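Glycogen synthase (Cyanobacterium sp. CLg1, PDB 6GNF) belongs to the starch and bacterial glycogen synthases, two-domain glycosyltransferases of the GT-B fold, and is seen here with adenosine-5'-diphosphate and a glycan bound. Local coordinates at residues 91-95 with 149-154; 46-51 with 525-529; 63-67 with 108-112. All blocks are in the same frame, centred on the assembly; numbering follows the deposited sequence.

Contact 1: residues 91-95 with 149-154; sequences YFHSY and LVPLGA
His93 and Tyr95 each hold CG anti to the backbone N (chi1 -179° and -177°), which swings both rings off strand 85-96 onto the chain that leaves helix 146-149. The strand belongs to the antiparallel extension of the Rossmann-like N-terminal sheet. Its two edges are taken by strands 72-82 and 99-105; residues 149-154 lie over the sheet face, running roughly along the strand, and meet every second side chain. Tyr91 gives the apolar end: Val150 CG2 sits over one face of its ring, 4.2 Å from CG, and Leu149 CD1 lies 4.3 Å from CE2. A tyrosine suits the spot because the ring packs while its OH bonds to the carbonyl of Ala142. At the centre, the His93 ring comes against main-chain carbonyls, with CE1 3.4 Å from Pro151 O. Here a water bridges the segments, 2.8 Å from His93 ND1 and donating to Pro151 O at 3.0 Å. The other ring nitrogen, NE2, bonds to OD1 of Asp100, and the same oxygen accepts from the backbone N of Gly153; one carboxylate oxygen thus grips both the imidazole and the loop, which would limit the ring's rotation. Gly153 has a positive phi (89°), a backbone shape that suits glycine, and its bare backbone lets an aromatic ring lie close. Tyr95 uses this: CE2 comes to 3.4 Å from Gly153 CA, while Ala154 N stands over the centre of the ring, 3.7 Å above its plane.

Contact 2: residues 46-51 with 525-529; sequences GLPEEL and WKKPA
Trp525 lays one face of its indole against the backbone of helix 39-54, and this is the dense part of the contact. Gly46 C stands 3.6 Å above the ring plane and Leu47 N 3.7 Å, both displaced toward the rim. Over the six-membered ring Leu47 CB makes a CH-pi contact, 3.8 Å from the centroid and only 7° off the normal. Glycine suits position 46 because the indole, with NE1 close to Gly46 CA, fills the place of a side chain. Leu47 has CG anti to its own N (chi1 174°), which carries CD1 past the six-membered ring to 3.9 Å from Ala529 CB. Ala529, one turn on from Trp525, is small enough to let the helices approach, and Leu51 CD2 reaches its CB from the next turn. Leu47 and Leu51 also pack on Phe26 of strand 23-27.

Toward solvent the fit changes character. Glu50 still packs with its aliphatic part, CG lying 3.4 Å from Ala529 CB, but a bend at chi2 (64°) turns the carboxylate toward the N-terminal end of helix 526-540, where OE2 is 3.6 Å from Lys526 CA. A negative charge there is probably favoured by the helix dipole. Lys526 leads outward, its NZ 6.1 Å from Glu50 OE2, too far for a salt bridge. The side chain of Trp525 lies about 10 Å from the bound ADP. A C-terminal helix folded back onto the first helix of the N-terminal Rossmann-like domain is a recurrent feature of GT-B enzymes.

Contact 3: residues 63-67 with 108-112; sequences PRFDQ and VYLSK. With SO4 (sulfate ion), chain G.
Pro63 CB stands over the face of the Tyr109 ring, 3.8 Å from its centroid and 14° off the normal, a CH-pi contact for which the rigid proline ring presents CB to the aromatic face. The same CB also lies over the rim of one face of Phe65. That ring turns its edge to helix 107-110, with CD1 3.5 Å from Tyr109 O, so a C-H at the ring edge, not the pi face, meets the carbonyl. Leu110, with CG anti to the backbone N (chi1 -169°), reaches back over the loop, where CD1 nests against main chain, 3.6 Å from Phe65 O and 3.7 Å from Asp66 CA; Gln67 CG crosses beside it. The branched leucine divides its work, for CD2 lies near the Arg64 guanidinium.

The loop leaves the C-terminal end of strand 57-63, a parallel strand of the Rossmann-like N-terminal sheet, where such loops commonly face the cleft. It turns at once through an inverse gamma turn centred on Arg64, closed by a weak bond of 3.2 Å from Phe65 N to Pro63 O.

Arg64 extends fully from CG to NE and ends on a sulfate, probably from the crystallisation liquor. NH1 gives a nearly straight bond to O2 (3.1 Å, 175°), in the guanidinium plane, and NH2 one to O4 at 3.2 Å. Gln67 NE2 adds a weak bond to the same O2 at 2.9 Å, and Arg90 is a further partner of the ion. Behind this shell, Asp105 forms a salt bridge with Arg64 NH1, and Asp66 OD2 accepts from the backbone N of Asn117. The Tyr109 OH bonds to the carbonyl of Arg135 in helix 132-144, which would hold the ring in place, and its side chain packs against Met138 and Leu139 of that helix.

In the fold
All three contacts involve the N-terminal Rossmann-like domain, whose mixed sheet contains strands 57-63 and 85-96. Contacts 1 and 3 have centres 18 Å apart, and their segments alternate along the chain: 63-67, 91-95, 108-112, 149-154. They touch where Phe92, on the strand of contact 1, meets the guanidinium of Arg64 from contact 3 in a cation-pi interaction. The centre of contact 2 is 21 Å from that of contact 1 and 28 Å from that of contact 3, and it touches neither. Its segments, 46-51 and 525-529, enclose both others in sequence, so the end of the polypeptide returns, after the second domain, to the domain where it began.

Contact 1: residues 91-95 with 149-154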
ATOM      1  N   TYR A  91       8.383  16.955 -18.086  1.00 45.65           N
ATOM      2  CA  TYR A  91       7.873  15.593 -18.080  1.00 43.96           C
ATOM      3  C   TYR A  91       8.900  14.664 -18.703  1.00 43.24           C
ATOM      4  O   TYR A  91       9.454  14.930 -19.774  1.00 43.38           O
ATOM      5  CB  TYR A  91       6.561  15.492 -18.853  1.00 43.32           C
ATOM      6  CG  TYR A  91       5.419  16.290 -18.269  1.00 42.12           C
ATOM      7  CD1 TYR A  91       4.713  15.832 -17.159  1.00 42.11           C
ATOM      8  CD2 TYR A  91       5.012  17.486 -18.852  1.00 43.21           C
ATOM      9  CE1 TYR A  91       3.651  16.556 -16.629  1.00 42.32           C
ATOM     10  CE2 TYR A  91       3.959  18.227 -18.325  1.00 42.49           C
ATOM     11  CZ  TYR A  91       3.275  17.761 -17.214  1.00 42.32           C
ATOM     12  OH  TYR A  91       2.212  18.504 -16.698  1.00 40.68           O
ATOM     13  N   PHE A  92       9.222  13.598 -17.979  1.00 43.81           N
ATOM     14  CA  PHE A  92      10.034  12.518 -18.505  1.00 44.33           C
ATOM     15  C   PHE A  92       9.099  11.346 -18.752  1.00 45.43           C
ATOM     16  O   PHE A  92       8.015  11.286 -18.175  1.00 44.00           O
ATOM     17  CB  PHE A  92      11.143  12.144 -17.526  1.00 44.40           C
ATOM     18  CG  PHE A  92      12.286  13.117 -17.507  1.00 44.17           C
ATOM     19  CD1 PHE A  92      12.107  14.403 -17.020  1.00 44.13           C
ATOM     20  CD2 PHE A  92      13.531  12.753 -17.972  1.00 45.79           C
ATOM     21  CE1 PHE A  92      13.152  15.306 -16.997  1.00 44.85           C
ATOM     22  CE2 PHE A  92      14.588  13.645 -17.953  1.00 46.75           C
ATOM     23  CZ  PHE A  92      14.396  14.928 -17.467  1.00 46.97           C
ATOM     24  N   HIS A  93       9.536  10.414 -19.586  1.00 49.85           N
ATOM     25  CA  HIS A  93       8.657   9.380 -20.117  1.00 52.72           C
ATOM     26  C   HIS A  93       9.414   8.077 -20.287  1.00 52.02           C
ATOM     27  O   HIS A  93      10.488   8.071 -20.860  1.00 53.96           O
ATOM     28  CB  HIS A  93       8.089   9.863 -21.458  1.00 55.11           C
ATOM     29  CG  HIS A  93       7.136   8.908 -22.104  1.00 60.52           C
ATOM     30  ND1 HIS A  93       6.749   9.029 -23.417  1.00 64.85           N
ATOM     31  CD2 HIS A  93       6.495   7.814 -21.627  1.00 65.15           C
ATOM     32  CE1 HIS A  93       5.916   8.049 -23.725  1.00 65.70           C
ATOM     33  NE2 HIS A  93       5.746   7.299 -22.656  1.00 64.49           N
ATOM     34  N   SER A  94       8.882   7.000 -19.719  1.00 52.77           N
ATOM     35  CA  SER A  94       9.357   5.654 -20.027  1.00 53.32           C
ATOM     36  C   SER A  94       8.192   4.771 -20.443  1.00 54.54           C
ATOM     37  O   SER A  94       7.038   5.107 -20.180  1.00 53.69           O
ATOM     38  CB  SER A  94      10.156   5.039 -18.867  1.00 51.69           C
ATOM     39  OG  SER A  94       9.450   5.039 -17.645  1.00 49.97           O
ATOM     40  N   TYR A  95       8.506   3.701 -21.170  1.00 59.56           N
ATOM     41  CA  TYR A  95       7.489   2.831 -21.743  1.00 62.59           C
ATOM     42  C   TYR A  95       7.866   1.392 -21.502  1.00 62.93           C
ATOM     43  O   TYR A  95       8.975   0.976 -21.795  1.00 61.69           O
ATOM     44  CB  TYR A  95       7.275   3.165 -23.227  1.00 65.21           C
ATOM     45  CG  TYR A  95       6.179   2.356 -23.878  1.00 68.68           C
ATOM     46  CD1 TYR A  95       6.424   1.077 -24.341  1.00 71.14           C
ATOM     47  CD2 TYR A  95       4.882   2.852 -23.987  1.00 71.30           C
ATOM     48  CE1 TYR A  95       5.418   0.320 -24.916  1.00 73.94           C
ATOM     49  CE2 TYR A  95       3.880   2.108 -24.579  1.00 73.23           C
ATOM     50  CZ  TYR A  95       4.166   0.859 -25.071  1.00 74.33           C
ATOM     51  OH  TYR A  95       3.186   0.061 -25.616  1.00 73.74           O
ATOM     52  N   LEU A 149      -0.876  16.650 -23.407  1.00 46.27           N
ATOM     53  CA  LEU A 149       0.441  17.098 -23.879  1.00 46.13           C
ATOM     54  C   LEU A 149       1.412  16.000 -24.278  1.00 45.73           C
ATOM     55  O   LEU A 149       2.167  16.152 -25.246  1.00 45.64           O
ATOM     56  CB  LEU A 149       1.114  17.936 -22.789  1.00 46.47           C
ATOM     57  CG  LEU A 149       0.597  19.336 -22.473  1.00 46.92           C
ATOM     58  CD1 LEU A 149       1.407  19.973 -21.351  1.00 47.38           C
ATOM     59  CD2 LEU A 149       0.536  20.225 -23.700  1.00 48.30           C
ATOM     60  N   VAL A 150       1.395  14.885 -23.561  1.00 46.10           N
ATOM     61  CA  VAL A 150       2.463  13.892 -23.689  1.00 46.52           C
ATOM     62  C   VAL A 150       2.111  12.775 -24.686  1.00 48.53           C
ATOM     63  O   VAL A 150       1.228  11.960 -24.426  1.00 49.36           O
ATOM     64  CB  VAL A 150       2.803  13.276 -22.315  1.00 46.64           C
ATOM     65  CG1 VAL A 150       3.923  12.260 -22.434  1.00 47.15           C
ATOM     66  CG2 VAL A 150       3.202  14.368 -21.323  1.00 47.01           C
ATOM     67  N   PRO A 151       2.855  12.678 -25.805  1.00 49.56           N
ATOM     68  CA  PRO A 151       2.575  11.604 -26.750  1.00 51.98           C
ATOM     69  C   PRO A 151       2.992  10.251 -26.191  1.00 54.53           C
ATOM     70  O   PRO A 151       4.112  10.080 -25.701  1.00 56.34           O
ATOM     71  CB  PRO A 151       3.430  11.957 -27.966  1.00 53.40           C
ATOM     72  CG  PRO A 151       4.536  12.793 -27.425  1.00 53.37           C
ATOM     73  CD  PRO A 151       3.976  13.528 -26.244  1.00 51.86           C
ATOM     74  N   LEU A 152       2.109   9.274 -26.323  1.00 55.38           N
ATOM     75  CA  LEU A 152       2.262   7.995 -25.658  1.00 57.32           C
ATOM     76  C   LEU A 152       2.714   6.923 -26.637  1.00 60.40           C
ATOM     77  O   LEU A 152       2.878   7.158 -27.829  1.00 60.07           O
ATOM     78  CB  LEU A 152       0.934   7.593 -25.007  1.00 55.15           C
ATOM     79  CG  LEU A 152       0.355   8.571 -23.999  1.00 53.92           C
ATOM     80  CD1 LEU A 152      -0.973   8.071 -23.467  1.00 53.51           C
ATOM     81  CD2 LEU A 152       1.318   8.828 -22.842  1.00 54.70           C
ATOM     82  N   GLY A 153       2.964   5.739 -26.102  1.00 67.23           N
ATOM     83  CA  GLY A 153       3.395   4.603 -26.894  1.00 72.60           C
ATOM     84  C   GLY A 153       4.904   4.555 -27.007  1.00 79.15           C
ATOM     85  O   GLY A 153       5.611   5.418 -26.467  1.00 75.88           O
ATOM     86  N   ALA A 154       5.390   3.528 -27.698  1.00 91.33           N
ATOM     87  CA  ALA A 154       6.807   3.393 -27.987  1.00 98.43           C
ATOM     88  C   ALA A 154       7.310   4.678 -28.654  1.00103.66           C
ATOM     89  O   ALA A 154       6.933   5.003 -29.785  1.00103.67           O
ATOM     90  CB  ALA A 154       7.055   2.188 -28.881  1.00 99.44           C
TER
HETATM   91  O   HOH W   1       6.667  11.402 -24.929  1.00 59.09           O

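Contact 2: residues 46-51 with 525-529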
ATOM      1  N   GLY A  46       1.109  -3.368 -11.162  1.00 51.10           N
ATOM      2  CA  GLY A  46       0.416  -4.555 -11.651  1.00 51.37           C
ATOM      3  C   GLY A  46      -0.919  -4.345 -12.332  1.00 51.32           C
ATOM      4  O   GLY A  46      -1.196  -4.947 -13.364  1.00 52.53           O
ATOM      5  N   LEU A  47      -1.758  -3.504 -11.744  1.00 50.61           N
ATOM      6  CA  LEU A  47      -3.098  -3.278 -12.285  1.00 51.58           C
ATOM      7  C   LEU A  47      -3.039  -2.583 -13.656  1.00 49.70           C
ATOM      8  O   LEU A  47      -3.675  -3.050 -14.600  1.00 54.08           O
ATOM      9  CB  LEU A  47      -3.980  -2.529 -11.270  1.00 51.17           C
ATOM     10  CG  LEU A  47      -5.373  -2.068 -11.713  1.00 52.28           C
ATOM     11  CD1 LEU A  47      -6.185  -3.203 -12.327  1.00 52.91           C
ATOM     12  CD2 LEU A  47      -6.123  -1.448 -10.538  1.00 51.27           C
ATOM     13  N   PRO A  48      -2.248  -1.504 -13.789  1.00 48.36           N
ATOM     14  CA  PRO A  48      -2.122  -0.895 -15.123  1.00 48.12           C
ATOM     15  C   PRO A  48      -1.572  -1.829 -16.192  1.00 50.08           C
ATOM     16  O   PRO A  48      -2.027  -1.772 -17.335  1.00 50.52           O
ATOM     17  CB  PRO A  48      -1.162   0.272 -14.877  1.00 47.96           C
ATOM     18  CG  PRO A  48      -1.466   0.668 -13.476  1.00 47.15           C
ATOM     19  CD  PRO A  48      -1.616  -0.654 -12.766  1.00 47.32           C
ATOM     20  N   GLU A  49      -0.614  -2.684 -15.832  1.00 51.34           N
ATOM     21  CA  GLU A  49      -0.069  -3.656 -16.781  1.00 52.48           C
ATOM     22  C   GLU A  49      -1.135  -4.635 -17.251  1.00 53.50           C
ATOM     23  O   GLU A  49      -1.186  -4.975 -18.424  1.00 53.67           O
ATOM     24  CB  GLU A  49       1.141  -4.396 -16.197  1.00 55.37           C
ATOM     25  CG  GLU A  49       2.403  -3.541 -16.196  1.00 57.79           C
ATOM     26  CD  GLU A  49       3.636  -4.206 -15.601  1.00 61.28           C
ATOM     27  OE1 GLU A  49       4.635  -3.480 -15.395  1.00 64.52           O
ATOM     28  OE2 GLU A  49       3.607  -5.410 -15.277  1.00 64.67           O
ATOM     29  N   GLU A  50      -2.014  -5.052 -16.345  1.00 54.36           N
ATOM     30  CA  GLU A  50      -3.091  -5.985 -16.700  1.00 56.04           C
ATOM     31  C   GLU A  50      -4.113  -5.289 -17.594  1.00 53.51           C
ATOM     32  O   GLU A  50      -4.591  -5.858 -18.559  1.00 53.95           O
ATOM     33  CB  GLU A  50      -3.767  -6.540 -15.441  1.00 57.50           C
ATOM     34  CG  GLU A  50      -4.911  -7.516 -15.708  1.00 61.30           C
ATOM     35  CD  GLU A  50      -4.475  -8.801 -16.404  1.00 65.63           C
ATOM     36  OE1 GLU A  50      -3.272  -9.141 -16.337  1.00 67.86           O
ATOM     37  OE2 GLU A  50      -5.339  -9.475 -17.029  1.00 66.96           O
ATOM     38  N   LEU A  51      -4.425  -4.042 -17.278  1.00 51.57           N
ATOM     39  CA  LEU A  51      -5.362  -3.265 -18.092  1.00 52.23           C
ATOM     40  C   LEU A  51      -4.846  -3.035 -19.507  1.00 52.61           C
ATOM     41  O   LEU A  51      -5.634  -3.014 -20.450  1.00 54.53           O
ATOM     42  CB  LEU A  51      -5.679  -1.935 -17.404  1.00 49.93           C
ATOM     43  CG  LEU A  51      -6.495  -2.082 -16.111  1.00 49.00           C
ATOM     44  CD1 LEU A  51      -6.479  -0.811 -15.288  1.00 48.47           C
ATOM     45  CD2 LEU A  51      -7.928  -2.475 -16.415  1.00 49.72           C
ATOM     46  N   TRP A 525      -3.985 -10.377 -11.319  1.00 59.56           N
ATOM     47  CA  TRP A 525      -4.796  -9.190 -11.577  1.00 58.77           C
ATOM     48  C   TRP A 525      -5.964  -9.421 -12.543  1.00 61.43           C
ATOM     49  O   TRP A 525      -6.804  -8.551 -12.713  1.00 62.45           O
ATOM     50  CB  TRP A 525      -3.910  -8.050 -12.080  1.00 55.34           C
ATOM     51  CG  TRP A 525      -3.263  -7.323 -10.974  1.00 54.20           C
ATOM     52  CD1 TRP A 525      -1.949  -7.361 -10.622  1.00 54.05           C
ATOM     53  CD2 TRP A 525      -3.907  -6.466 -10.030  1.00 53.25           C
ATOM     54  NE1 TRP A 525      -1.730  -6.566  -9.521  1.00 51.87           N
ATOM     55  CE2 TRP A 525      -2.916  -6.003  -9.139  1.00 51.40           C
ATOM     56  CE3 TRP A 525      -5.224  -6.035  -9.857  1.00 53.04           C
ATOM     57  CZ2 TRP A 525      -3.199  -5.142  -8.087  1.00 52.20           C
ATOM     58  CZ3 TRP A 525      -5.507  -5.168  -8.813  1.00 53.34           C
ATOM     59  CH2 TRP A 525      -4.497  -4.732  -7.939  1.00 52.97           C
ATOM     60  N   LYS A 526      -6.012 -10.590 -13.167  1.00 67.38           N
ATOM     61  CA  LYS A 526      -6.986 -10.903 -14.216  1.00 71.73           C
ATOM     62  C   LYS A 526      -8.440 -10.593 -13.826  1.00 71.19           C
ATOM     63  O   LYS A 526      -9.088  -9.760 -14.461  1.00 71.65           O
ATOM     64  CB  LYS A 526      -6.823 -12.371 -14.614  1.00 75.89           C
ATOM     65  CG  LYS A 526      -7.335 -12.761 -15.991  1.00 82.18           C
ATOM     66  CD  LYS A 526      -6.513 -13.932 -16.543  1.00 88.15           C
ATOM     67  CE  LYS A 526      -7.372 -15.085 -17.039  1.00 93.16           C
ATOM     68  NZ  LYS A 526      -8.277 -14.690 -18.154  1.00 95.89           N
ATOM     69  N   LYS A 527      -8.926 -11.222 -12.758  1.00 70.96           N
ATOM     70  CA  LYS A 527     -10.311 -11.031 -12.301  1.00 71.62           C
ATOM     71  C   LYS A 527     -10.605  -9.647 -11.725  1.00 65.00           C
ATOM     72  O   LYS A 527     -11.663  -9.093 -12.014  1.00 66.60           O
ATOM     73  CB  LYS A 527     -10.697 -12.089 -11.268  1.00 75.08           C
ATOM     74  CG  LYS A 527     -10.859 -13.479 -11.848  1.00 82.93           C
ATOM     75  CD  LYS A 527     -10.904 -14.523 -10.746  1.00 87.79           C
ATOM     76  CE  LYS A 527     -10.695 -15.929 -11.286  1.00 93.98           C
ATOM     77  NZ  LYS A 527     -11.860 -16.400 -12.083  1.00 99.29           N
ATOM     78  N   PRO A 528      -9.740  -9.145 -10.830  1.00 59.13           N
ATOM     79  CA  PRO A 528     -10.029  -7.806 -10.327  1.00 57.83           C
ATOM     80  C   PRO A 528      -9.940  -6.720 -11.402  1.00 56.95           C
ATOM     81  O   PRO A 528     -10.778  -5.818 -11.413  1.00 58.71           O
ATOM     82  CB  PRO A 528      -8.982  -7.594  -9.224  1.00 55.37           C
ATOM     83  CG  PRO A 528      -7.981  -8.668  -9.402  1.00 56.75           C
ATOM     84  CD  PRO A 528      -8.692  -9.810 -10.046  1.00 57.81           C
ATOM     85  N   ALA A 529      -8.994  -6.837 -12.327  1.00 56.33           N
ATOM     86  CA  ALA A 529      -8.870  -5.851 -13.414  1.00 55.08           C
ATOM     87  C   ALA A 529     -10.167  -5.788 -14.202  1.00 55.49           C
ATOM     88  O   ALA A 529     -10.630  -4.709 -14.566  1.00 54.87           O
ATOM     89  CB  ALA A 529      -7.723  -6.204 -14.340  1.00 55.10           C
TER

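Contact 3: residues 63-67 with 108-112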
ATOM      1  N   PRO A  63       5.799  11.479  -9.376  1.00 43.24           N
ATOM      2  CA  PRO A  63       6.972  12.359  -9.319  1.00 43.62           C
ATOM      3  C   PRO A  63       8.251  11.669  -9.748  1.00 44.69           C
ATOM      4  O   PRO A  63       8.411  10.467  -9.540  1.00 47.83           O
ATOM      5  CB  PRO A  63       7.060  12.733  -7.834  1.00 44.15           C
ATOM      6  CG  PRO A  63       5.678  12.521  -7.310  1.00 44.03           C
ATOM      7  CD  PRO A  63       5.161  11.332  -8.055  1.00 43.86           C
ATOM      8  N   ARG A  64       9.162  12.421 -10.349  1.00 44.14           N
ATOM      9  CA  ARG A  64      10.484  11.904 -10.702  1.00 45.81           C
ATOM     10  C   ARG A  64      11.423  12.072  -9.507  1.00 47.02           C
ATOM     11  O   ARG A  64      12.135  13.060  -9.384  1.00 46.77           O
ATOM     12  CB  ARG A  64      11.023  12.633 -11.937  1.00 47.10           C
ATOM     13  CG  ARG A  64      12.314  12.069 -12.506  1.00 47.97           C
ATOM     14  CD  ARG A  64      12.699  12.859 -13.741  1.00 49.36           C
ATOM     15  NE  ARG A  64      13.933  12.385 -14.345  1.00 50.02           N
ATOM     16  CZ  ARG A  64      15.070  13.067 -14.437  1.00 50.76           C
ATOM     17  NH1 ARG A  64      15.197  14.298 -13.961  1.00 50.75           N
ATOM     18  NH2 ARG A  64      16.105  12.494 -15.023  1.00 52.25           N
ATOM     19  N   PHE A  65      11.408  11.090  -8.614  1.00 49.56           N
ATOM     20  CA  PHE A  65      12.213  11.133  -7.392  1.00 50.79           C
ATOM     21  C   PHE A  65      13.664  10.821  -7.665  1.00 53.39           C
ATOM     22  O   PHE A  65      14.534  11.256  -6.915  1.00 57.10           O
ATOM     23  CB  PHE A  65      11.665  10.167  -6.343  1.00 50.61           C
ATOM     24  CG  PHE A  65      10.341  10.586  -5.765  1.00 48.65           C
ATOM     25  CD1 PHE A  65      10.221  11.790  -5.079  1.00 50.27           C
ATOM     26  CD2 PHE A  65       9.226   9.776  -5.880  1.00 48.64           C
ATOM     27  CE1 PHE A  65       9.006  12.178  -4.538  1.00 49.06           C
ATOM     28  CE2 PHE A  65       8.010  10.159  -5.337  1.00 48.10           C
ATOM     29  CZ  PHE A  65       7.905  11.361  -4.665  1.00 48.37           C
ATOM     30  N   ASP A  66      13.920  10.062  -8.728  1.00 55.39           N
ATOM     31  CA  ASP A  66      15.279   9.752  -9.166  1.00 57.80           C
ATOM     32  C   ASP A  66      15.408   9.879 -10.670  1.00 56.04           C
ATOM     33  O   ASP A  66      14.418   9.986 -11.380  1.00 54.68           O
ATOM     34  CB  ASP A  66      15.661   8.330  -8.738  1.00 61.16           C
ATOM     35  CG  ASP A  66      15.868   8.213  -7.240  1.00 64.22           C
ATOM     36  OD1 ASP A  66      17.026   8.428  -6.821  1.00 69.90           O
ATOM     37  OD2 ASP A  66      14.894   7.972  -6.487  1.00 66.13           O
ATOM     38  N   GLN A  67      16.644   9.877 -11.148  1.00 57.60           N
ATOM     39  CA  GLN A  67      16.904   9.966 -12.571  1.00 59.52           C
ATOM     40  C   GLN A  67      16.799   8.586 -13.201  1.00 59.01           C
ATOM     41  O   GLN A  67      17.814   7.971 -13.495  1.00 59.97           O
ATOM     42  CB  GLN A  67      18.281  10.582 -12.803  1.00 62.69           C
ATOM     43  CG  GLN A  67      18.390  11.975 -12.219  1.00 64.30           C
ATOM     44  CD  GLN A  67      19.680  12.662 -12.592  1.00 69.47           C
ATOM     45  OE1 GLN A  67      20.759  12.147 -12.334  1.00 73.90           O
ATOM     46  NE2 GLN A  67      19.575  13.846 -13.194  1.00 72.52           N
ATOM     47  N   VAL A 108      11.975  20.033  -6.269  1.00 55.17           N
ATOM     48  CA  VAL A 108      11.456  19.611  -4.974  1.00 55.20           C
ATOM     49  C   VAL A 108      11.205  18.114  -4.896  1.00 55.96           C
ATOM     50  O   VAL A 108      10.963  17.619  -3.805  1.00 58.68           O
ATOM     51  CB  VAL A 108      10.146  20.348  -4.571  1.00 53.14           C
ATOM     52  CG1 VAL A 108      10.337  21.852  -4.633  1.00 53.92           C
ATOM     53  CG2 VAL A 108       8.965  19.924  -5.438  1.00 51.19           C
ATOM     54  N   TYR A 109      11.184  17.419  -6.036  1.00 54.57           N
ATOM     55  CA  TYR A 109      11.065  15.965  -6.033  1.00 54.20           C
ATOM     56  C   TYR A 109      12.426  15.294  -6.091  1.00 59.27           C
ATOM     57  O   TYR A 109      12.668  14.342  -5.355  1.00 61.06           O
ATOM     58  CB  TYR A 109      10.227  15.465  -7.204  1.00 52.92           C
ATOM     59  CG  TYR A 109       8.822  15.990  -7.262  1.00 51.91           C
ATOM     60  CD1 TYR A 109       7.993  15.959  -6.147  1.00 52.66           C
ATOM     61  CD2 TYR A 109       8.300  16.490  -8.448  1.00 51.01           C
ATOM     62  CE1 TYR A 109       6.700  16.439  -6.207  1.00 51.08           C
ATOM     63  CE2 TYR A 109       7.008  16.966  -8.514  1.00 50.96           C
ATOM     64  CZ  TYR A 109       6.212  16.938  -7.387  1.00 49.72           C
ATOM     65  OH  TYR A 109       4.935  17.419  -7.448  1.00 46.99           O
ATOM     66  N   LEU A 110      13.305  15.784  -6.959  1.00 63.20           N
ATOM     67  CA  LEU A 110      14.555  15.089  -7.238  1.00 69.17           C
ATOM     68  C   LEU A 110      15.580  15.283  -6.138  1.00 76.88           C
ATOM     69  O   LEU A 110      16.172  14.318  -5.646  1.00 79.57           O
ATOM     70  CB  LEU A 110      15.148  15.584  -8.560  1.00 68.87           C
ATOM     71  CG  LEU A 110      16.310  14.780  -9.137  1.00 68.66           C
ATOM     72  CD1 LEU A 110      15.856  13.389  -9.528  1.00 68.51           C
ATOM     73  CD2 LEU A 110      16.903  15.503 -10.337  1.00 69.51           C
ATOM     74  N   SER A 111      15.775  16.539  -5.754  1.00 85.11           N
ATOM     75  CA  SER A 111      16.894  16.935  -4.899  1.00 95.09           C
ATOM     76  C   SER A 111      16.603  16.909  -3.383  1.00100.60           C
ATOM     77  O   SER A 111      17.358  17.508  -2.602  1.00101.60           O
ATOM     78  CB  SER A 111      17.369  18.333  -5.318  1.00 96.75           C
ATOM     79  OG  SER A 111      16.333  19.281  -5.118  1.00 94.34           O
ATOM     80  N   LYS A 112      15.548  16.203  -2.963  1.00101.89           N
ATOM     81  CA  LYS A 112      15.279  16.006  -1.529  1.00103.24           C
ATOM     82  C   LYS A 112      16.385  15.175  -0.858  1.00108.21           C
ATOM     83  O   LYS A 112      16.821  15.475   0.262  1.00107.63           O
ATOM     84  CB  LYS A 112      13.914  15.344  -1.311  1.00 98.98           C
ATOM     85  CG  LYS A 112      12.736  16.265  -1.574  1.00 97.31           C
ATOM     86  CD  LYS A 112      12.696  17.427  -0.589  1.00 96.81           C
ATOM     87  CE  LYS A 112      11.369  18.169  -0.637  1.00 93.73           C
ATOM     88  NZ  LYS A 112      11.292  19.230   0.404  1.00 93.73           N
TER
HETATM   89  S   SO4 G 603      18.433  15.831 -15.689  1.00 88.15           S
HETATM   90  O1  SO4 G 603      17.957  16.931 -16.567  1.00 82.30           O
HETATM   91  O2  SO4 G 603      17.800  15.882 -14.347  1.00 84.06           O
HETATM   92  O3  SO4 G 603      19.894  15.983 -15.520  1.00 94.98           O
HETATM   93  O4  SO4 G 603      18.140  14.525 -16.323  1.00 86.02           O